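Local coordinates for purine nucleoside phosphorylase (Thermus thermophilus, PDB 6TK9), which catalyses the phosphate-dependent cleavage of purine nucleosides, probably chiefly inosine and guanosine, to the free base and ribose 1-phosphate, at residues Gly124-Ala135 with Leu178-Met187. Residues are numbered along the deposited sequence; the frame is centred on the assembly and turned at random.
Sequences GIMLHLDYINFA and LFEGVYAWFM
Trp185 and Ala135 meet where the parallel neighbouring strands 124-133 and 179-185 run out into loop. The methyl CB of Ala135 sits over the middle of the Trp185 indole, nearest the CD2-CE2 bond and 3.5 Å from the centroid of the six-membered ring, a CH-pi contact. With CG of Trp185 anti to the backbone N (chi1 -180°), the indole lies alongside Asn133, whose amide plane is inclined 27° to it. Replacing the tryptophan by an alanine would probably leave the Ala135 methyl and the Asn133 side chain without the flat surface they pack on. Tyr183, on the same face of the sheet, lies beside His128: their near-parallel rings, centroids 4.8 Å apart, barely overlap; CB of Tyr183 lies over the imidazole face, while Tyr183 CD2 comes to 3.4 Å from His128 CE1. Tyr159 and Ser230 hold the imidazole nitrogens, and Ser211 O takes the Tyr183 hydroxyl. Nearer the N-terminal ends, Leu129 N reaches Gly181 O at 2.8 Å, almost straight at 178°. A CB on Gly181 would jam against the carbonyl O of Glu180, and Met126 CE packs 3.6 Å from Gly181 O. At Leu129, strand 124-133 has one residue extra; pairing resumes with Tyr183 N to Asp130 O and Ile132 N to Tyr183 O, both 2.9 Å. Asp130 OD2 accepts Ala195 N of a second subunit. The chemistry thus combines interrupted parallel pairing in the phosphorylase-fold sheet with an aromatic face; the phosphate about 4 Å from the Tyr183 side chain probably came from the crystallisation liquor, though it may mark a pocket.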
loop_
_atom_site.group_PDB
_atom_site.type_symbol
_atom_site.label_atom_id
_atom_site.label_comp_id
_atom_site.label_asym_id
_atom_site.label_seq_id
_atom_site.Cartn_x
_atom_site.Cartn_y
_atom_site.Cartn_z
ATOM N N GLY A 124 -6.803 -26.943 -3.534
ATOM C CA GLY A 124 -7.726 -26.474 -2.484
ATOM C C GLY A 124 -8.967 -25.831 -3.067
ATOM O O GLY A 124 -9.026 -25.628 -4.271
ATOM N N ILE A 125 -9.924 -25.499 -2.214
ATOM C CA ILE A 125 -11.226 -24.894 -2.607
ATOM C C ILE A 125 -11.400 -23.575 -1.831
ATOM O O ILE A 125 -11.154 -23.551 -0.589
ATOM C CB ILE A 125 -12.357 -25.901 -2.332
ATOM C CG1 ILE A 125 -12.175 -27.199 -3.121
ATOM C CG2 ILE A 125 -13.708 -25.271 -2.585
ATOM C CD1 ILE A 125 -13.225 -28.246 -2.819
ATOM N N MET A 126 -11.785 -22.511 -2.540
ATOM C CA MET A 126 -11.941 -21.151 -1.974
ATOM C C MET A 126 -13.405 -20.776 -2.117
ATOM O O MET A 126 -13.874 -20.711 -3.252
ATOM C CB MET A 126 -11.070 -20.096 -2.672
ATOM C CG MET A 126 -11.130 -18.721 -1.993
ATOM S SD MET A 126 -10.423 -17.363 -2.988
ATOM C CE MET A 126 -11.872 -16.769 -3.852
ATOM N N LEU A 127 -14.075 -20.596 -0.987
ATOM C CA LEU A 127 -15.378 -19.911 -0.897
ATOM C C LEU A 127 -15.161 -18.434 -1.232
ATOM O O LEU A 127 -14.217 -17.842 -0.696
ATOM C CB LEU A 127 -15.888 -20.091 0.533
ATOM C CG LEU A 127 -17.183 -19.372 0.882
ATOM C CD1 LEU A 127 -18.325 -19.904 0.043
ATOM C CD2 LEU A 127 -17.484 -19.521 2.366
ATOM N N HIS A 128 -15.990 -17.865 -2.099
ATOM C CA HIS A 128 -15.954 -16.425 -2.451
ATOM C C HIS A 128 -16.619 -15.639 -1.320
ATOM O O HIS A 128 -17.780 -15.960 -0.992
ATOM C CB HIS A 128 -16.667 -16.175 -3.779
ATOM C CG HIS A 128 -15.964 -16.716 -4.977
ATOM N ND1 HIS A 128 -16.232 -16.250 -6.242
ATOM C CD2 HIS A 128 -15.014 -17.675 -5.106
ATOM C CE1 HIS A 128 -15.474 -16.902 -7.107
ATOM N NE2 HIS A 128 -14.708 -17.783 -6.434
ATOM N N LEU A 129 -15.918 -14.651 -0.760
ATOM C CA LEU A 129 -16.473 -13.690 0.224
ATOM C C LEU A 129 -16.816 -12.371 -0.449
ATOM O O LEU A 129 -17.738 -11.731 0.018
ATOM C CB LEU A 129 -15.444 -13.470 1.324
ATOM C CG LEU A 129 -15.179 -14.702 2.170
ATOM C CD1 LEU A 129 -14.233 -14.374 3.319
ATOM C CD2 LEU A 129 -16.488 -15.271 2.694
ATOM N N ASP A 130 -16.072 -11.982 -1.488
ATOM C CA ASP A 130 -16.292 -10.711 -2.239
ATOM C C ASP A 130 -15.543 -10.761 -3.572
ATOM O O ASP A 130 -14.793 -11.737 -3.816
ATOM C CB ASP A 130 -15.823 -9.513 -1.415
ATOM C CG ASP A 130 -16.616 -8.246 -1.629
ATOM O OD1 ASP A 130 -17.578 -8.299 -2.400
ATOM O OD2 ASP A 130 -16.231 -7.210 -1.035
ATOM N N TYR A 131 -15.726 -9.748 -4.411
ATOM C CA TYR A 131 -15.149 -9.717 -5.780
ATOM C C TYR A 131 -14.560 -8.332 -6.059
ATOM O O TYR A 131 -14.965 -7.280 -5.464
ATOM C CB TYR A 131 -16.202 -10.110 -6.834
ATOM C CG TYR A 131 -17.228 -9.040 -7.113
ATOM C CD1 TYR A 131 -16.921 -7.944 -7.897
ATOM C CD2 TYR A 131 -18.478 -9.082 -6.537
ATOM C CE1 TYR A 131 -17.823 -6.910 -8.090
ATOM C CE2 TYR A 131 -19.412 -8.079 -6.761
ATOM C CZ TYR A 131 -19.080 -6.975 -7.527
ATOM O OH TYR A 131 -19.981 -5.968 -7.736
ATOM N N ILE A 132 -13.621 -8.326 -6.984
ATOM C CA ILE A 132 -13.013 -7.092 -7.548
ATOM C C ILE A 132 -13.168 -7.205 -9.058
ATOM O O ILE A 132 -12.803 -8.284 -9.582
ATOM C CB ILE A 132 -11.535 -6.977 -7.141
ATOM C CG1 ILE A 132 -11.374 -6.477 -5.701
ATOM C CG2 ILE A 132 -10.791 -6.096 -8.135
ATOM C CD1 ILE A 132 -9.939 -6.572 -5.170
ATOM N N ASN A 133 -13.663 -6.151 -9.717
ATOM C CA ASN A 133 -13.770 -6.111 -11.199
ATOM C C ASN A 133 -12.587 -5.317 -11.739
ATOM O O ASN A 133 -12.633 -4.102 -11.605
ATOM C CB ASN A 133 -15.115 -5.541 -11.653
ATOM C CG ASN A 133 -15.278 -5.470 -13.152
ATOM O OD1 ASN A 133 -16.340 -5.117 -13.628
ATOM N ND2 ASN A 133 -14.263 -5.848 -13.905
ATOM N N PHE A 134 -11.585 -5.992 -12.314
ATOM C CA PHE A 134 -10.405 -5.381 -12.993
ATOM C C PHE A 134 -10.464 -5.643 -14.502
ATOM O O PHE A 134 -9.415 -5.569 -15.156
ATOM C CB PHE A 134 -9.097 -5.948 -12.428
ATOM C CG PHE A 134 -7.875 -5.109 -12.694
ATOM C CD1 PHE A 134 -7.710 -3.877 -12.084
ATOM C CD2 PHE A 134 -6.903 -5.539 -13.580
ATOM C CE1 PHE A 134 -6.577 -3.116 -12.320
ATOM C CE2 PHE A 134 -5.775 -4.774 -13.830
ATOM C CZ PHE A 134 -5.608 -3.572 -13.191
ATOM N N ALA A 135 -11.650 -5.932 -15.048
ATOM C CA ALA A 135 -11.870 -6.265 -16.478
ATOM C C ALA A 135 -12.363 -5.045 -17.274
ATOM O O ALA A 135 -12.260 -5.074 -18.510
ATOM C CB ALA A 135 -12.841 -7.410 -16.563
ATOM N N LEU A 178 -11.557 -25.273 4.144
ATOM C CA LEU A 178 -12.172 -24.326 3.174
ATOM C C LEU A 178 -11.439 -22.987 3.270
ATOM O O LEU A 178 -11.659 -22.278 4.284
ATOM C CB LEU A 178 -13.658 -24.170 3.509
ATOM C CG LEU A 178 -14.479 -23.256 2.600
ATOM C CD1 LEU A 178 -14.504 -23.764 1.157
ATOM C CD2 LEU A 178 -15.891 -23.134 3.134
ATOM N N PHE A 179 -10.579 -22.698 2.280
ATOM C CA PHE A 179 -10.006 -21.354 2.027
ATOM C C PHE A 179 -11.139 -20.398 1.668
ATOM O O PHE A 179 -12.179 -20.836 1.130
ATOM C CB PHE A 179 -8.981 -21.346 0.898
ATOM C CG PHE A 179 -7.785 -22.205 1.169
ATOM C CD1 PHE A 179 -6.916 -21.889 2.196
ATOM C CD2 PHE A 179 -7.564 -23.362 0.431
ATOM C CE1 PHE A 179 -5.814 -22.691 2.450
ATOM C CE2 PHE A 179 -6.474 -24.175 0.699
ATOM C CZ PHE A 179 -5.600 -23.835 1.709
ATOM N N GLU A 180 -10.928 -19.124 1.992
ATOM C CA GLU A 180 -11.918 -18.034 1.838
ATOM C C GLU A 180 -11.191 -16.838 1.224
ATOM O O GLU A 180 -9.985 -16.713 1.469
ATOM C CB GLU A 180 -12.536 -17.707 3.198
ATOM C CG GLU A 180 -13.143 -18.911 3.915
ATOM C CD GLU A 180 -13.883 -18.542 5.186
ATOM O OE1 GLU A 180 -13.774 -17.371 5.615
ATOM O OE2 GLU A 180 -14.560 -19.418 5.749
ATOM N N GLY A 181 -11.873 -16.013 0.426
ATOM C CA GLY A 181 -11.287 -14.731 0.010
ATOM C C GLY A 181 -12.019 -14.034 -1.113
ATOM O O GLY A 181 -13.190 -14.390 -1.427
ATOM N N VAL A 182 -11.314 -13.049 -1.674
ATOM C CA VAL A 182 -11.809 -12.081 -2.687
ATOM C C VAL A 182 -11.388 -12.590 -4.048
ATOM O O VAL A 182 -10.161 -12.836 -4.202
ATOM C CB VAL A 182 -11.221 -10.683 -2.435
ATOM C CG1 VAL A 182 -11.702 -9.669 -3.465
ATOM C CG2 VAL A 182 -11.518 -10.226 -1.023
ATOM N N TYR A 183 -12.353 -12.694 -4.968
ATOM C CA TYR A 183 -12.130 -13.128 -6.376
ATOM C C TYR A 183 -11.943 -11.903 -7.273
ATOM O O TYR A 183 -12.867 -11.089 -7.319
ATOM C CB TYR A 183 -13.299 -13.982 -6.887
ATOM C CG TYR A 183 -13.146 -14.517 -8.293
ATOM C CD1 TYR A 183 -13.571 -13.781 -9.380
ATOM C CD2 TYR A 183 -12.626 -15.778 -8.540
ATOM C CE1 TYR A 183 -13.484 -14.273 -10.669
ATOM C CE2 TYR A 183 -12.523 -16.283 -9.829
ATOM C CZ TYR A 183 -12.953 -15.527 -10.904
ATOM O OH TYR A 183 -12.840 -15.989 -12.195
ATOM N N ALA A 184 -10.813 -11.807 -7.978
ATOM C CA ALA A 184 -10.520 -10.761 -8.992
ATOM C C ALA A 184 -10.759 -11.303 -10.409
ATOM O O ALA A 184 -10.066 -12.290 -10.843
ATOM C CB ALA A 184 -9.096 -10.278 -8.842
ATOM N N TRP A 185 -11.683 -10.660 -11.117
ATOM C CA TRP A 185 -11.954 -10.831 -12.571
ATOM C C TRP A 185 -10.865 -10.136 -13.389
ATOM O O TRP A 185 -10.912 -8.925 -13.504
ATOM C CB TRP A 185 -13.352 -10.280 -12.916
ATOM C CG TRP A 185 -13.756 -10.391 -14.352
ATOM C CD1 TRP A 185 -13.234 -11.228 -15.294
ATOM C CD2 TRP A 185 -14.835 -9.700 -14.988
ATOM N NE1 TRP A 185 -13.891 -11.073 -16.481
ATOM C CE2 TRP A 185 -14.873 -10.144 -16.327
ATOM C CE3 TRP A 185 -15.745 -8.727 -14.571
ATOM C CZ2 TRP A 185 -15.776 -9.644 -17.253
ATOM C CZ3 TRP A 185 -16.634 -8.223 -15.485
ATOM C CH2 TRP A 185 -16.652 -8.682 -16.804
ATOM N N PHE A 186 -9.907 -10.896 -13.904
ATOM C CA PHE A 186 -8.854 -10.455 -14.857
ATOM C C PHE A 186 -9.352 -10.805 -16.251
ATOM O O PHE A 186 -9.818 -11.931 -16.418
ATOM C CB PHE A 186 -7.533 -11.162 -14.547
ATOM C CG PHE A 186 -6.366 -10.732 -15.393
ATOM C CD1 PHE A 186 -5.740 -9.514 -15.170
ATOM C CD2 PHE A 186 -5.887 -11.544 -16.405
ATOM C CE1 PHE A 186 -4.652 -9.120 -15.935
ATOM C CE2 PHE A 186 -4.807 -11.141 -17.178
ATOM C CZ PHE A 186 -4.177 -9.934 -16.933
ATOM N N MET A 187 -9.289 -9.880 -17.209
ATOM C CA MET A 187 -10.043 -10.024 -18.482
ATOM C C MET A 187 -9.474 -11.194 -19.290
ATOM O O MET A 187 -10.259 -11.885 -19.943
ATOM C CB MET A 187 -10.011 -8.749 -19.323
ATOM C CG MET A 187 -8.650 -8.398 -19.863
ATOM S SD MET A 187 -8.762 -6.828 -20.707
ATOM C CE MET A 187 -9.863 -7.260 -22.054
HETATM O O HOH W 1 -8.265 -7.259 -16.730
#